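Side-chain contact in luciferase-like monooxygenase (Streptomyces bottropensis, PDB 4US5), which probably acts as a flavin-utilising monooxygenase of the bacterial luciferase family, incorporating oxygen from molecular oxygen into a substrate: residues 243-246 with 247-250. Residues are numbered along the deposited sequence; the frame is centred on the assembly and turned at random.
Sequences HRLF and HRRM
His243 O accepts two N-H groups of His247: the backbone N at 3.0 Å, and the ring ND1 at 3.4 Å in a weak bond that reaches the oxygen near the plane of the imidazole. In His247 chi1, at -93° away from the staggered values, together with the ring's rotation about CB-CG, brings ND1 toward that carbonyl. The two imidazoles lie side by side and point the same way, their centroids 5.3 Å apart; with planes at 52° they form an oblique aromatic pair, and Tyr286, on strand 286-289, stacks on His243 and also meets His247. Both histidines belong to helix 233-251 of a TIM-barrel-type fold, where i to i+4 bonds continue with Arg249 N to Leu245 O at 2.9 Å. On the next position round, Met250 CG sits over one face of the Phe246 ring, 3.9 Å from its centroid and 17° off the normal, a CH-pi contact. The bend at chi2 places SE obliquely to that ring, 4.5 Å from the centroid, a Met-aromatic contact. Leu245 lays CD2 over one face of the Arg249 guanidinium, 3.9 Å from NH2. Arg248 leads away, its guanidinium hydrogen-bonded to the carbonyls of Glu267, Lys270 and Pro273.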
ATOM      1  N   HIS B 243      22.093  -2.468 -20.751  1.00 20.14           N
ATOM      2  CA  HIS B 243      21.418  -3.729 -20.588  1.00 20.20           C
ATOM      3  C   HIS B 243      22.318  -4.910 -20.973  1.00 19.99           C
ATOM      4  O   HIS B 243      22.289  -5.965 -20.343  1.00 22.69           O
ATOM      5  CB  HIS B 243      20.162  -3.733 -21.429  1.00 21.02           C
ATOM      6  CG  HIS B 243      19.090  -4.596 -20.876  1.00 18.81           C
ATOM      7  ND1 HIS B 243      17.810  -4.566 -21.353  1.00 21.00           N
ATOM      8  CD2 HIS B 243      19.094  -5.483 -19.856  1.00 19.92           C
ATOM      9  CE1 HIS B 243      17.070  -5.419 -20.667  1.00 19.20           C
ATOM     10  NE2 HIS B 243      17.818  -5.952 -19.724  1.00 20.36           N
ATOM     11  N   ARG B 244      23.037  -4.736 -22.071  1.00 19.70           N
ATOM     12  CA  ARG B 244      23.949  -5.740 -22.541  1.00 20.53           C
ATOM     13  C   ARG B 244      24.970  -6.082 -21.441  1.00 20.83           C
ATOM     14  O   ARG B 244      25.234  -7.267 -21.178  1.00 22.04           O
ATOM     15  CB  ARG B 244      24.647  -5.255 -23.796  1.00 20.96           C
ATOM     16  CG  ARG B 244      23.752  -5.134 -25.003  1.00 21.23           C
ATOM     17  CD  ARG B 244      24.490  -4.543 -26.185  1.00 22.86           C
ATOM     18  NE  ARG B 244      25.531  -5.456 -26.645  1.00 23.22           N
ATOM     19  CZ  ARG B 244      26.691  -5.083 -27.165  1.00 27.70           C
ATOM     20  NH1 ARG B 244      26.988  -3.808 -27.329  1.00 25.58           N
ATOM     21  NH2 ARG B 244      27.586  -6.027 -27.510  1.00 30.22           N
ATOM     22  N   LEU B 245      25.552  -5.049 -20.845  1.00 20.67           N
ATOM     23  CA  LEU B 245      26.595  -5.242 -19.797  1.00 20.85           C
ATOM     24  C   LEU B 245      25.985  -5.819 -18.540  1.00 21.68           C
ATOM     25  O   LEU B 245      26.592  -6.657 -17.891  1.00 22.59           O
ATOM     26  CB  LEU B 245      27.300  -3.929 -19.480  1.00 19.41           C
ATOM     27  CG  LEU B 245      28.377  -3.975 -18.375  1.00 20.37           C
ATOM     28  CD1 LEU B 245      29.437  -5.007 -18.714  1.00 22.31           C
ATOM     29  CD2 LEU B 245      29.000  -2.602 -18.174  1.00 20.97           C
ATOM     30  N   PHE B 246      24.741  -5.423 -18.229  1.00 20.58           N
ATOM     31  CA  PHE B 246      24.059  -6.002 -17.071  1.00 23.33           C
ATOM     32  C   PHE B 246      23.952  -7.498 -17.262  1.00 24.61           C
ATOM     33  O   PHE B 246      24.219  -8.272 -16.339  1.00 24.99           O
ATOM     34  CB  PHE B 246      22.665  -5.361 -16.859  1.00 21.57           C
ATOM     35  CG  PHE B 246      21.936  -5.848 -15.627  1.00 21.80           C
ATOM     36  CD1 PHE B 246      22.263  -5.386 -14.372  1.00 22.99           C
ATOM     37  CD2 PHE B 246      20.914  -6.782 -15.751  1.00 22.90           C
ATOM     38  CE1 PHE B 246      21.601  -5.839 -13.237  1.00 25.59           C
ATOM     39  CE2 PHE B 246      20.234  -7.246 -14.633  1.00 24.38           C
ATOM     40  CZ  PHE B 246      20.564  -6.764 -13.373  1.00 25.23           C
ATOM     41  N   HIS B 247      23.655  -7.939 -18.477  1.00 25.49           N
ATOM     42  CA  HIS B 247      23.587  -9.378 -18.717  1.00 27.76           C
ATOM     43  C   HIS B 247      24.942 -10.085 -18.643  1.00 26.07           C
ATOM     44  O   HIS B 247      25.019 -11.190 -18.157  1.00 26.43           O
ATOM     45  CB  HIS B 247      22.940  -9.704 -20.059  1.00 27.60           C
ATOM     46  CG  HIS B 247      21.478  -9.932 -19.959  1.00 30.64           C
ATOM     47  ND1 HIS B 247      20.581  -8.891 -19.887  1.00 33.72           N
ATOM     48  CD2 HIS B 247      20.753 -11.069 -19.853  1.00 30.81           C
ATOM     49  CE1 HIS B 247      19.363  -9.376 -19.747  1.00 29.97           C
ATOM     50  NE2 HIS B 247      19.438 -10.695 -19.772  1.00 36.37           N
ATOM     51  N   ARG B 248      25.976  -9.464 -19.199  1.00 24.63           N
ATOM     52  CA  ARG B 248      27.338 -10.037 -19.117  1.00 24.53           C
ATOM     53  C   ARG B 248      27.675 -10.248 -17.657  1.00 26.34           C
ATOM     54  O   ARG B 248      28.150 -11.321 -17.258  1.00 29.45           O
ATOM     55  CB  ARG B 248      28.376  -9.107 -19.766  1.00 25.03           C
ATOM     56  CG  ARG B 248      29.814  -9.495 -19.436  1.00 25.46           C
ATOM     57  CD  ARG B 248      30.830  -8.553 -20.057  1.00 25.72           C
ATOM     58  NE  ARG B 248      31.010  -8.788 -21.491  1.00 24.90           N
ATOM     59  CZ  ARG B 248      31.857  -8.108 -22.255  1.00 28.37           C
ATOM     60  NH1 ARG B 248      32.623  -7.161 -21.738  1.00 30.53           N
ATOM     61  NH2 ARG B 248      31.964  -8.397 -23.533  1.00 29.93           N
ATOM     62  N   ARG B 249      27.419  -9.214 -16.862  1.00 23.34           N
ATOM     63  CA  ARG B 249      27.802  -9.227 -15.470  1.00 24.83           C
ATOM     64  C   ARG B 249      27.021 -10.260 -14.689  1.00 25.46           C
ATOM     65  O   ARG B 249      27.584 -11.012 -13.927  1.00 23.27           O
ATOM     66  CB  ARG B 249      27.588  -7.841 -14.852  1.00 22.70           C
ATOM     67  CG  ARG B 249      28.625  -6.821 -15.248  1.00 23.05           C
ATOM     68  CD  ARG B 249      28.284  -5.508 -14.572  1.00 23.49           C
ATOM     69  NE  ARG B 249      29.260  -4.470 -14.779  1.00 22.05           N
ATOM     70  CZ  ARG B 249      29.153  -3.255 -14.254  1.00 24.41           C
ATOM     71  NH1 ARG B 249      28.048  -2.910 -13.566  1.00 24.56           N
ATOM     72  NH2 ARG B 249      30.089  -2.367 -14.464  1.00 24.19           N
HETATM   73  N   MSE B 250      25.719 -10.326 -14.926  1.00 26.66           N
HETATM   74  CA  MSE B 250      24.894 -11.309 -14.222  1.00 25.74           C
HETATM   75  C   MSE B 250      25.316 -12.721 -14.585  1.00 26.18           C
HETATM   76  O   MSE B 250      25.294 -13.609 -13.731  1.00 25.50           O
HETATM   77  CB  MSE B 250      23.412 -11.113 -14.518  1.00 28.81           C
HETATM   78  CG  MSE B 250      22.864  -9.780 -13.983  1.00 29.96           C
HETATM   79 SE   MSE B 250      22.743  -9.735 -12.014  1.00 37.66          SE
HETATM   80  CE  MSE B 250      21.129 -10.863 -11.739  1.00 37.79           C
TER